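Long-range contact in alpha-glucosidase (Bacteroides thetaiotaomicron, PDB 5XFM), which hydrolyses beta-L-arabinopyranosides and alpha-galactosides as a bifunctional family 97 glycoside hydrolase: residues A[330-338]-A[370-378]. The protein carries 1 engineered substitution. Sequence-based numbering, arbitrary orientation.
Sequences LIDNWWDTR and DIEQGPVNR
Trp334 lays its indole across the backbone of Gln373: CA of Gln373 stands 3.7 Å from the centroid of the six-membered ring and only 10° off its normal, a CH-pi contact over the face. Arg338 NH2 sits 3.5 Å above the plane on the opposite face. Trp334 N donates to Gly374 O at 2.9 Å, although an N-H...O angle of 144° makes the bond somewhat bent. Replacing Trp334 by an alanine would probably leave Gln373 CA and the Arg338 guanidinium without the ring that separates them. Pro375, which follows a cis peptide bond, sets CD 3.3 Å from Trp335 NE1, while Trp335 NE1 itself is hydrogen-bonded to Trp361 O. Asp336, with CG between its backbone N and carbonyl carbon (chi1 67°), sets OD1 against the Gly374-Pro375 peptide, 3.0 Å from Gly374 C, with CG 3.5 Å from Pro375 CB. A water donates to Asp336 OD2 (2.6 Å) and is weakly reached by Val376 N. Farther back, a type II turn from Asp332 to Trp335 presents Trp334 at the N-cap, and Asp332 OD1 holds Asn333 N at 2.8 Å. In the TIM-barrel-like catalytic domain, the contact joins the turn after strand 328-331 and the first residues of helix 335-338 to the loop running from parallel neighbour strand 357-363 to helix 382-395.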
ATOM      1  N   LEU A 330     -20.423  -1.969  -5.515  1.00 25.23           N
ATOM      2  CA  LEU A 330     -19.473  -2.211  -6.596  1.00 21.28           C
ATOM      3  C   LEU A 330     -19.993  -3.270  -7.561  1.00 22.81           C
ATOM      4  O   LEU A 330     -20.266  -4.398  -7.160  1.00 24.47           O
ATOM      5  CB  LEU A 330     -18.118  -2.647  -6.033  1.00 18.62           C
ATOM      6  CG  LEU A 330     -17.129  -3.260  -7.033  1.00 22.05           C
ATOM      7  CD1 LEU A 330     -16.766  -2.285  -8.159  1.00 18.25           C
ATOM      8  CD2 LEU A 330     -15.876  -3.753  -6.316  1.00 17.47           C
ATOM      9  N   ILE A 331     -20.153  -2.894  -8.826  1.00 22.12           N
ATOM     10  CA  ILE A 331     -20.539  -3.844  -9.865  1.00 21.89           C
ATOM     11  C   ILE A 331     -19.290  -4.249 -10.646  1.00 20.20           C
ATOM     12  O   ILE A 331     -18.618  -3.399 -11.229  1.00 20.20           O
ATOM     13  CB  ILE A 331     -21.609  -3.255 -10.809  1.00 20.79           C
ATOM     14  CG1 ILE A 331     -22.849  -2.839 -10.006  1.00 25.89           C
ATOM     15  CG2 ILE A 331     -21.972  -4.255 -11.899  1.00 20.43           C
ATOM     16  CD1 ILE A 331     -23.999  -2.305 -10.860  1.00 23.36           C
ATOM     17  N   ASP A 332     -18.983  -5.547 -10.658  1.00 26.09           N
ATOM     18  CA  ASP A 332     -17.668  -6.014 -11.099  1.00 18.74           C
ATOM     19  C   ASP A 332     -17.653  -6.373 -12.588  1.00 19.29           C
ATOM     20  O   ASP A 332     -18.538  -5.956 -13.335  1.00 24.91           O
ATOM     21  CB  ASP A 332     -17.230  -7.208 -10.249  1.00 19.57           C
ATOM     22  CG  ASP A 332     -15.731  -7.198  -9.941  1.00 23.02           C
ATOM     23  OD1 ASP A 332     -14.902  -7.529 -10.819  1.00 20.94           O
ATOM     24  OD2 ASP A 332     -15.387  -6.858  -8.793  1.00 23.60           O
ATOM     25  N   ASN A 333     -16.645  -7.137 -13.017  1.00 18.38           N
ATOM     26  CA  ASN A 333     -16.442  -7.457 -14.435  1.00 20.64           C
ATOM     27  C   ASN A 333     -17.644  -8.111 -15.137  1.00 21.53           C
ATOM     28  O   ASN A 333     -18.505  -8.681 -14.478  1.00 18.06           O
ATOM     29  CB  ASN A 333     -15.228  -8.375 -14.592  1.00 26.28           C
ATOM     30  CG  ASN A 333     -15.351  -9.661 -13.781  1.00 23.53           C
ATOM     31  OD1 ASN A 333     -16.436 -10.042 -13.341  1.00 28.08           O
ATOM     32  ND2 ASN A 333     -14.232 -10.340 -13.599  1.00 23.24           N
ATOM     33  N   TRP A 334     -17.659  -7.999 -16.470  1.00 20.07           N
ATOM     34  CA  TRP A 334     -18.691  -8.497 -17.398  1.00 21.48           C
ATOM     35  C   TRP A 334     -19.973  -7.662 -17.486  1.00 22.21           C
ATOM     36  O   TRP A 334     -20.856  -7.994 -18.281  1.00 28.29           O
ATOM     37  CB  TRP A 334     -19.106  -9.945 -17.081  1.00 23.06           C
ATOM     38  CG  TRP A 334     -18.014 -10.952 -17.183  1.00 19.20           C
ATOM     39  CD1 TRP A 334     -17.468 -11.674 -16.160  1.00 18.52           C
ATOM     40  CD2 TRP A 334     -17.316 -11.345 -18.369  1.00 15.62           C
ATOM     41  NE1 TRP A 334     -16.484 -12.502 -16.638  1.00 16.30           N
ATOM     42  CE2 TRP A 334     -16.366 -12.317 -17.990  1.00 15.54           C
ATOM     43  CE3 TRP A 334     -17.401 -10.971 -19.712  1.00 16.08           C
ATOM     44  CZ2 TRP A 334     -15.509 -12.922 -18.908  1.00 15.19           C
ATOM     45  CZ3 TRP A 334     -16.546 -11.573 -20.623  1.00 18.69           C
ATOM     46  CH2 TRP A 334     -15.610 -12.536 -20.216  1.00 18.90           C
ATOM     47  N   TRP A 335     -20.096  -6.597 -16.700  1.00 21.00           N
ATOM     48  CA  TRP A 335     -21.380  -5.887 -16.632  1.00 26.66           C
ATOM     49  C   TRP A 335     -21.800  -5.238 -17.953  1.00 29.18           C
ATOM     50  O   TRP A 335     -22.993  -5.145 -18.257  1.00 22.84           O
ATOM     51  CB  TRP A 335     -21.365  -4.822 -15.526  1.00 19.27           C
ATOM     52  CG  TRP A 335     -20.459  -3.645 -15.761  1.00 25.31           C
ATOM     53  CD1 TRP A 335     -19.209  -3.457 -15.240  1.00 23.22           C
ATOM     54  CD2 TRP A 335     -20.744  -2.473 -16.544  1.00 20.95           C
ATOM     55  NE1 TRP A 335     -18.696  -2.256 -15.663  1.00 19.82           N
ATOM     56  CE2 TRP A 335     -19.617  -1.634 -16.464  1.00 18.79           C
ATOM     57  CE3 TRP A 335     -21.837  -2.061 -17.314  1.00 20.80           C
ATOM     58  CZ2 TRP A 335     -19.551  -0.408 -17.122  1.00 21.75           C
ATOM     59  CZ3 TRP A 335     -21.768  -0.846 -17.970  1.00 22.91           C
ATOM     60  CH2 TRP A 335     -20.633  -0.033 -17.870  1.00 22.56           C
ATOM     61  N   ASP A 336     -20.831  -4.804 -18.749  1.00 25.54           N
ATOM     62  CA  ASP A 336     -21.163  -4.103 -19.986  1.00 27.99           C
ATOM     63  C   ASP A 336     -21.790  -5.032 -21.006  1.00 24.31           C
ATOM     64  O   ASP A 336     -22.514  -4.593 -21.895  1.00 30.32           O
ATOM     65  CB  ASP A 336     -19.922  -3.459 -20.594  1.00 24.43           C
ATOM     66  CG  ASP A 336     -18.930  -4.489 -21.082  1.00 25.15           C
ATOM     67  OD1 ASP A 336     -18.581  -5.382 -20.287  1.00 25.16           O
ATOM     68  OD2 ASP A 336     -18.531  -4.433 -22.265  1.00 25.32           O
ATOM     69  N   THR A 337     -21.498  -6.319 -20.876  1.00 27.85           N
ATOM     70  CA  THR A 337     -21.960  -7.306 -21.836  1.00 25.53           C
ATOM     71  C   THR A 337     -23.138  -8.151 -21.321  1.00 28.53           C
ATOM     72  O   THR A 337     -23.914  -8.689 -22.112  1.00 32.86           O
ATOM     73  CB  THR A 337     -20.784  -8.214 -22.262  1.00 26.71           C
ATOM     74  OG1 THR A 337     -21.035  -8.760 -23.561  1.00 38.16           O
ATOM     75  CG2 THR A 337     -20.561  -9.331 -21.264  1.00 24.80           C
ATOM     76  N   ARG A 338     -23.261  -8.280 -20.002  1.00 30.45           N
ATOM     77  CA  ARG A 338     -24.305  -9.116 -19.404  1.00 27.49           C
ATOM     78  C   ARG A 338     -25.444  -8.300 -18.785  1.00 28.60           C
ATOM     79  O   ARG A 338     -26.487  -8.849 -18.437  1.00 25.81           O
ATOM     80  CB  ARG A 338     -23.691 -10.045 -18.354  1.00 21.74           C
ATOM     81  CG  ARG A 338     -22.729 -11.044 -18.958  1.00 29.60           C
ATOM     82  CD  ARG A 338     -22.072 -11.935 -17.921  1.00 23.87           C
ATOM     83  NE  ARG A 338     -20.984 -12.699 -18.527  1.00 28.98           N
ATOM     84  CZ  ARG A 338     -20.304 -13.660 -17.912  1.00 27.85           C
ATOM     85  NH1 ARG A 338     -20.594 -13.984 -16.657  1.00 28.56           N
ATOM     86  NH2 ARG A 338     -19.327 -14.291 -18.551  1.00 22.22           N
ATOM     87  N   ASP A 370      -4.344 -10.591 -22.554  1.00 19.04           N
ATOM     88  CA  ASP A 370      -5.423 -11.391 -23.148  1.00 20.67           C
ATOM     89  C   ASP A 370      -6.734 -11.333 -22.370  1.00 21.49           C
ATOM     90  O   ASP A 370      -7.517 -12.275 -22.402  1.00 25.91           O
ATOM     91  CB  ASP A 370      -5.002 -12.855 -23.282  1.00 18.62           C
ATOM     92  CG  ASP A 370      -3.898 -13.061 -24.296  1.00 23.29           C
ATOM     93  OD1 ASP A 370      -3.880 -12.351 -25.326  1.00 21.59           O
ATOM     94  OD2 ASP A 370      -3.053 -13.947 -24.062  1.00 21.86           O
ATOM     95  N   ILE A 371      -6.963 -10.236 -21.662  1.00 22.57           N
ATOM     96  CA  ILE A 371      -8.193 -10.059 -20.903  1.00 22.42           C
ATOM     97  C   ILE A 371      -9.413  -9.891 -21.823  1.00 26.34           C
ATOM     98  O   ILE A 371      -9.387  -9.088 -22.760  1.00 23.48           O
ATOM     99  CB  ILE A 371      -8.071  -8.846 -19.958  1.00 22.65           C
ATOM    100  CG1 ILE A 371      -7.099  -9.178 -18.824  1.00 22.35           C
ATOM    101  CG2 ILE A 371      -9.427  -8.441 -19.406  1.00 24.51           C
ATOM    102  CD1 ILE A 371      -7.563 -10.328 -17.939  1.00 13.02           C
ATOM    103  N   GLU A 372     -10.469 -10.660 -21.559  1.00 24.34           N
ATOM    104  CA  GLU A 372     -11.730 -10.525 -22.292  1.00 25.09           C
ATOM    105  C   GLU A 372     -12.800  -9.876 -21.443  1.00 27.10           C
ATOM    106  O   GLU A 372     -13.682  -9.187 -21.951  1.00 24.62           O
ATOM    107  CB  GLU A 372     -12.229 -11.864 -22.818  1.00 28.64           C
ATOM    108  CG  GLU A 372     -11.520 -12.264 -24.114  1.00 40.33           C
ATOM    109  CD  GLU A 372     -11.945 -13.614 -24.665  1.00 41.50           C
ATOM    110  OE1 GLU A 372     -12.371 -13.666 -25.839  1.00 40.63           O
ATOM    111  OE2 GLU A 372     -11.830 -14.624 -23.938  1.00 41.54           O
ATOM    112  N   GLN A 373     -12.742 -10.129 -20.142  1.00 25.22           N
ATOM    113  CA  GLN A 373     -13.699  -9.522 -19.216  1.00 25.02           C
ATOM    114  C   GLN A 373     -13.852  -7.974 -19.346  1.00 26.66           C
ATOM    115  O   GLN A 373     -12.895  -7.199 -19.297  1.00 22.58           O
ATOM    116  CB  GLN A 373     -13.364  -9.962 -17.786  1.00 26.04           C
ATOM    117  CG  GLN A 373     -12.110 -10.783 -17.568  1.00 32.82           C
ATOM    118  CD  GLN A 373     -11.846 -10.847 -16.082  1.00 31.84           C
ATOM    119  OE1 GLN A 373     -12.759 -11.030 -15.247  1.00 46.95           O
ATOM    120  NE2 GLN A 373     -10.580 -10.842 -15.749  1.00 53.20           N
ATOM    121  N   GLY A 374     -15.097  -7.542 -19.522  1.00 23.85           N
ATOM    122  CA  GLY A 374     -15.348  -6.180 -19.941  1.00 18.01           C
ATOM    123  C   GLY A 374     -15.963  -5.328 -18.860  1.00 19.43           C
ATOM    124  O   GLY A 374     -16.300  -5.826 -17.791  1.00 21.36           O
ATOM    125  N   PRO A 375     -16.116  -4.028 -19.145  1.00 20.74           N
ATOM    126  CA  PRO A 375     -15.739  -3.485 -20.457  1.00 21.84           C
ATOM    127  C   PRO A 375     -14.225  -3.310 -20.649  1.00 22.00           C
ATOM    128  O   PRO A 375     -13.539  -2.828 -19.746  1.00 20.49           O
ATOM    129  CB  PRO A 375     -16.445  -2.127 -20.484  1.00 21.44           C
ATOM    130  CG  PRO A 375     -16.626  -1.759 -19.055  1.00 22.86           C
ATOM    131  CD  PRO A 375     -16.750  -3.027 -18.273  1.00 21.74           C
ATOM    132  N   VAL A 376     -13.732  -3.712 -21.821  1.00 22.47           N
ATOM    133  CA  VAL A 376     -12.338  -3.507 -22.211  1.00 17.90           C
ATOM    134  C   VAL A 376     -12.264  -2.345 -23.203  1.00 24.59           C
ATOM    135  O   VAL A 376     -13.272  -2.002 -23.824  1.00 16.39           O
ATOM    136  CB  VAL A 376     -11.703  -4.773 -22.856  1.00 24.42           C
ATOM    137  CG1 VAL A 376     -11.434  -5.855 -21.807  1.00 19.27           C
ATOM    138  CG2 VAL A 376     -12.574  -5.307 -23.994  1.00 24.35           C
ATOM    139  N   ASN A 377     -11.083  -1.732 -23.317  1.00 20.92           N
ATOM    140  CA  ASN A 377     -10.822  -0.685 -24.311  1.00 20.66           C
ATOM    141  C   ASN A 377     -11.596   0.601 -24.084  1.00 22.63           C
ATOM    142  O   ASN A 377     -11.822   1.372 -25.019  1.00 18.22           O
ATOM    143  CB  ASN A 377     -11.121  -1.211 -25.719  1.00 23.76           C
ATOM    144  CG  ASN A 377     -10.312  -2.430 -26.057  1.00 24.40           C
ATOM    145  OD1 ASN A 377      -9.163  -2.546 -25.639  1.00 18.24           O
ATOM    146  ND2 ASN A 377     -10.923  -3.384 -26.751  1.00 25.33           N
ATOM    147  N   ARG A 378     -11.982   0.844 -22.837  1.00 18.84           N
ATOM    148  CA  ARG A 378     -12.650   2.085 -22.502  1.00 14.66           C
ATOM    149  C   ARG A 378     -11.773   3.030 -21.661  1.00 18.02           C
ATOM    150  O   ARG A 378     -12.206   4.131 -21.336  1.00 20.28           O
ATOM    151  CB  ARG A 378     -13.961   1.786 -21.763  1.00 16.53           C
ATOM    152  CG  ARG A 378     -15.019   1.061 -22.603  1.00 21.52           C
ATOM    153  CD  ARG A 378     -15.348   1.815 -23.889  1.00 20.53           C
ATOM    154  NE  ARG A 378     -16.234   1.065 -24.779  1.00 32.61           N
ATOM    155  CZ  ARG A 378     -17.562   1.191 -24.826  1.00 31.73           C
ATOM    156  NH1 ARG A 378     -18.194   2.047 -24.031  1.00 25.23           N
ATOM    157  NH2 ARG A 378     -18.261   0.458 -25.680  1.00 31.56           N
TER
HETATM  158  O   HOH W   1     -16.398  -5.369 -23.354  1.00 19.77           O